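Long-range contact in oligopeptide ABC transporter, periplasmic oligopeptide-binding protein, putative (Thermotoga maritima MSB8, PDB 5IPW), which probably binds oligopeptides in the periplasm and hands them to an ABC transporter for uptake across the inner membrane: residues A[358-363]-A[418-423]. Numbering follows the deposited sequence.
Sequences DVRFRQ and DEMGLK
M420 N and a water lie in plane at the edge of the R360 guanidinium, and one face of that group has the carboxylate oxygen OD2 of D358 over its centre. The F361 ring is met obliquely by two methyls, M420 CE and L422 CD1. These groups join the N-terminal turn of helix 359-367 to the C-terminal end of helix 410-420, a helix-to-helix contact within the periplasmic-binding-protein fold of the family 5 solute-binding proteins, its centre about 38 Å from the centre of the chain.

D358 is the N-cap of its helix, with OD1 accepting a weak bond from R360 N. The same oxygen forms a long salt bridge with R360 NE, well out of the guanidinium plane, so that charge rather than a directed N-H links the two. Bends at chi2 and chi3 (54°) fold the arginine chain so that NH2 reaches the last turn of helix 410-420. There the water, 2.6 Å from R360 NH2, accepts from it and donates to E419 O, also at 2.6 Å, bridging the arginine to a carbonyl at the helix end.

M420 fills the middle. Its CG stands anti to the carbonyl carbon (chi1 -64°), and the chain runs out extended before turning at chi3, which brings CE beside D358 and F361. M420 SD is 3.8 Å from F361 CB. Cutting M420 back to an alanine is likely to leave F361 CB and D358 OD2 without their thioether neighbour and to open a gap between the two helix ends. G421, at positive phi, turns the backbone out of the helix, and L422 beyond it also touches L417. L422 closes the apolar side, its CD1 lying 4.3 Å from F361 CD1.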
ATOM      1  N   ASP A 358       0.801  -0.863  33.521  1.00 67.82           N
ATOM      2  CA  ASP A 358       0.822  -2.240  33.974  1.00 69.75           C
ATOM      3  C   ASP A 358       0.279  -3.109  32.851  1.00 68.71           C
ATOM      4  O   ASP A 358      -0.913  -3.069  32.551  1.00 68.28           O
ATOM      5  CB  ASP A 358      -0.021  -2.402  35.243  1.00 71.75           C
ATOM      6  CG  ASP A 358       0.169  -3.758  35.919  1.00 72.70           C
ATOM      7  OD1 ASP A 358       0.853  -4.644  35.356  1.00 74.15           O
ATOM      8  OD2 ASP A 358      -0.380  -3.931  37.028  1.00 70.82           O
ATOM      9  N   VAL A 359       1.170  -3.888  32.242  1.00 67.46           N
ATOM     10  CA  VAL A 359       0.820  -4.799  31.147  1.00 67.31           C
ATOM     11  C   VAL A 359      -0.459  -5.580  31.446  1.00 66.15           C
ATOM     12  O   VAL A 359      -1.335  -5.731  30.589  1.00 63.85           O
ATOM     13  CB  VAL A 359       1.941  -5.831  30.891  1.00 68.77           C
ATOM     14  CG1 VAL A 359       1.587  -6.710  29.698  1.00 66.39           C
ATOM     15  CG2 VAL A 359       3.286  -5.144  30.661  1.00 70.03           C
ATOM     16  N   ARG A 360      -0.540  -6.080  32.674  1.00 65.84           N
ATOM     17  CA  ARG A 360      -1.665  -6.889  33.122  1.00 65.39           C
ATOM     18  C   ARG A 360      -3.002  -6.171  32.993  1.00 61.88           C
ATOM     19  O   ARG A 360      -4.021  -6.805  32.729  1.00 56.37           O
ATOM     20  CB  ARG A 360      -1.429  -7.331  34.566  1.00 70.99           C
ATOM     21  CG  ARG A 360      -0.314  -8.368  34.697  1.00 77.30           C
ATOM     22  CD  ARG A 360       0.637  -8.060  35.841  1.00 79.91           C
ATOM     23  NE  ARG A 360      -0.074  -7.878  37.105  1.00 83.78           N
ATOM     24  CZ  ARG A 360       0.488  -7.472  38.240  1.00 83.93           C
ATOM     25  NH1 ARG A 360       1.789  -7.195  38.297  1.00 82.52           N
ATOM     26  NH2 ARG A 360      -0.261  -7.343  39.324  1.00 84.80           N
ATOM     27  N   PHE A 361      -2.994  -4.851  33.182  1.00 62.86           N
ATOM     28  CA  PHE A 361      -4.204  -4.058  33.004  1.00 61.95           C
ATOM     29  C   PHE A 361      -4.660  -4.116  31.548  1.00 62.74           C
ATOM     30  O   PHE A 361      -5.860  -4.235  31.268  1.00 64.87           O
ATOM     31  CB  PHE A 361      -4.007  -2.597  33.448  1.00 62.03           C
ATOM     32  CG  PHE A 361      -5.271  -1.772  33.367  1.00 61.70           C
ATOM     33  CD1 PHE A 361      -6.362  -2.065  34.182  1.00 60.97           C
ATOM     34  CD2 PHE A 361      -5.391  -0.733  32.452  1.00 62.57           C
ATOM     35  CE1 PHE A 361      -7.541  -1.332  34.097  1.00 59.41           C
ATOM     36  CE2 PHE A 361      -6.569   0.004  32.366  1.00 62.12           C
ATOM     37  CZ  PHE A 361      -7.646  -0.297  33.188  1.00 59.14           C
ATOM     38  N   ARG A 362      -3.702  -4.044  30.628  1.00 62.10           N
ATOM     39  CA  ARG A 362      -4.011  -4.078  29.193  1.00 64.47           C
ATOM     40  C   ARG A 362      -4.457  -5.483  28.778  1.00 64.23           C
ATOM     41  O   ARG A 362      -5.519  -5.643  28.166  1.00 60.48           O
ATOM     42  CB  ARG A 362      -2.814  -3.594  28.369  1.00 62.68           C
ATOM     43  CG  ARG A 362      -2.341  -2.204  28.784  1.00 62.67           C
ATOM     44  CD  ARG A 362      -1.367  -1.592  27.800  1.00 60.83           C
ATOM     45  NE  ARG A 362      -0.074  -2.280  27.757  1.00 60.01           N
ATOM     46  CZ  ARG A 362       1.043  -1.869  28.360  1.00 63.32           C
ATOM     47  NH1 ARG A 362       1.076  -0.769  29.113  1.00 62.97           N
ATOM     48  NH2 ARG A 362       2.155  -2.583  28.217  1.00 67.42           N
ATOM     49  N   GLN A 363      -3.665  -6.493  29.151  1.00 64.95           N
ATOM     50  CA  GLN A 363      -4.050  -7.902  28.963  1.00 64.98           C
ATOM     51  C   GLN A 363      -5.500  -8.111  29.403  1.00 66.08           C
ATOM     52  O   GLN A 363      -6.325  -8.663  28.655  1.00 63.37           O
ATOM     53  CB  GLN A 363      -3.122  -8.830  29.754  1.00 63.13           C
ATOM     54  CG  GLN A 363      -1.708  -8.908  29.194  1.00 65.49           C
ATOM     55  CD  GLN A 363      -0.722  -9.630  30.105  1.00 68.07           C
ATOM     56  OE1 GLN A 363      -1.048 -10.004  31.232  1.00 71.88           O
ATOM     57  NE2 GLN A 363       0.500  -9.827  29.615  1.00 67.95           N
ATOM     58  N   ASP A 418      -7.726  -8.395  39.867  1.00 83.63           N
ATOM     59  CA  ASP A 418      -7.558  -8.802  41.265  1.00 80.98           C
ATOM     60  C   ASP A 418      -6.078  -8.988  41.594  1.00 81.37           C
ATOM     61  O   ASP A 418      -5.633  -8.603  42.673  1.00 84.40           O
ATOM     62  CB  ASP A 418      -8.334 -10.087  41.575  1.00 78.06           C
ATOM     63  CG  ASP A 418      -9.831  -9.954  41.315  1.00 78.59           C
ATOM     64  OD1 ASP A 418     -10.348  -8.815  41.304  1.00 81.97           O
ATOM     65  OD2 ASP A 418     -10.494 -10.995  41.119  1.00 75.46           O
ATOM     66  N   GLU A 419      -5.316  -9.556  40.662  1.00 82.19           N
ATOM     67  CA  GLU A 419      -3.868  -9.696  40.845  1.00 87.23           C
ATOM     68  C   GLU A 419      -3.170  -8.350  41.067  1.00 87.11           C
ATOM     69  O   GLU A 419      -2.187  -8.280  41.802  1.00 80.99           O
ATOM     70  CB  GLU A 419      -3.211 -10.421  39.657  1.00 92.18           C
ATOM     71  CG  GLU A 419      -3.048 -11.930  39.830  1.00 97.17           C
ATOM     72  CD  GLU A 419      -4.145 -12.752  39.168  1.00101.86           C
ATOM     73  OE1 GLU A 419      -4.526 -13.804  39.726  1.00107.00           O
ATOM     74  OE2 GLU A 419      -4.615 -12.369  38.081  1.00101.22           O
ATOM     75  N   MET A 420      -3.668  -7.294  40.421  1.00 89.80           N
ATOM     76  CA  MET A 420      -3.068  -5.955  40.531  1.00 88.91           C
ATOM     77  C   MET A 420      -3.337  -5.282  41.878  1.00 85.67           C
ATOM     78  O   MET A 420      -2.530  -4.480  42.348  1.00 78.73           O
ATOM     79  CB  MET A 420      -3.562  -5.053  39.395  1.00 89.28           C
ATOM     80  CG  MET A 420      -3.139  -5.503  38.002  1.00 90.35           C
ATOM     81  SD  MET A 420      -3.911  -4.559  36.663  1.00 90.62           S
ATOM     82  CE  MET A 420      -3.609  -2.873  37.190  1.00 90.87           C
ATOM     83  N   GLY A 421      -4.463  -5.622  42.497  1.00 85.22           N
ATOM     84  CA  GLY A 421      -4.868  -5.005  43.750  1.00 84.10           C
ATOM     85  C   GLY A 421      -5.982  -4.004  43.556  1.00 82.37           C
ATOM     86  O   GLY A 421      -6.309  -3.256  44.469  1.00 86.28           O
ATOM     87  N   LEU A 422      -6.574  -3.987  42.369  1.00 81.16           N
ATOM     88  CA  LEU A 422      -7.720  -3.131  42.112  1.00 81.40           C
ATOM     89  C   LEU A 422      -8.948  -3.767  42.747  1.00 79.71           C
ATOM     90  O   LEU A 422      -9.616  -4.602  42.146  1.00 82.77           O
ATOM     91  CB  LEU A 422      -7.910  -2.914  40.607  1.00 82.27           C
ATOM     92  CG  LEU A 422      -6.684  -2.358  39.863  1.00 82.53           C
ATOM     93  CD1 LEU A 422      -6.995  -2.199  38.384  1.00 82.32           C
ATOM     94  CD2 LEU A 422      -6.192  -1.044  40.459  1.00 80.83           C
ATOM     95  N   LYS A 423      -9.224  -3.360  43.978  1.00 79.99           N
ATOM     96  CA  LYS A 423     -10.289  -3.951  44.780  1.00 81.85           C
ATOM     97  C   LYS A 423     -11.654  -3.473  44.306  1.00 81.13           C
ATOM     98  O   LYS A 423     -11.820  -2.303  43.972  1.00 83.74           O
ATOM     99  CB  LYS A 423     -10.101  -3.565  46.248  1.00 87.54           C
ATOM    100  CG  LYS A 423      -8.751  -3.964  46.841  1.00 92.48           C
ATOM    101  CD  LYS A 423      -8.307  -3.027  47.958  1.00 95.98           C
ATOM    102  CE  LYS A 423      -9.143  -3.209  49.218  1.00 97.65           C
ATOM    103  NZ  LYS A 423      -8.682  -2.321  50.320  1.00 98.42           N
TER
HETATM  104  O   HOH W   1       0.027  -6.961  41.929  1.00 62.24           O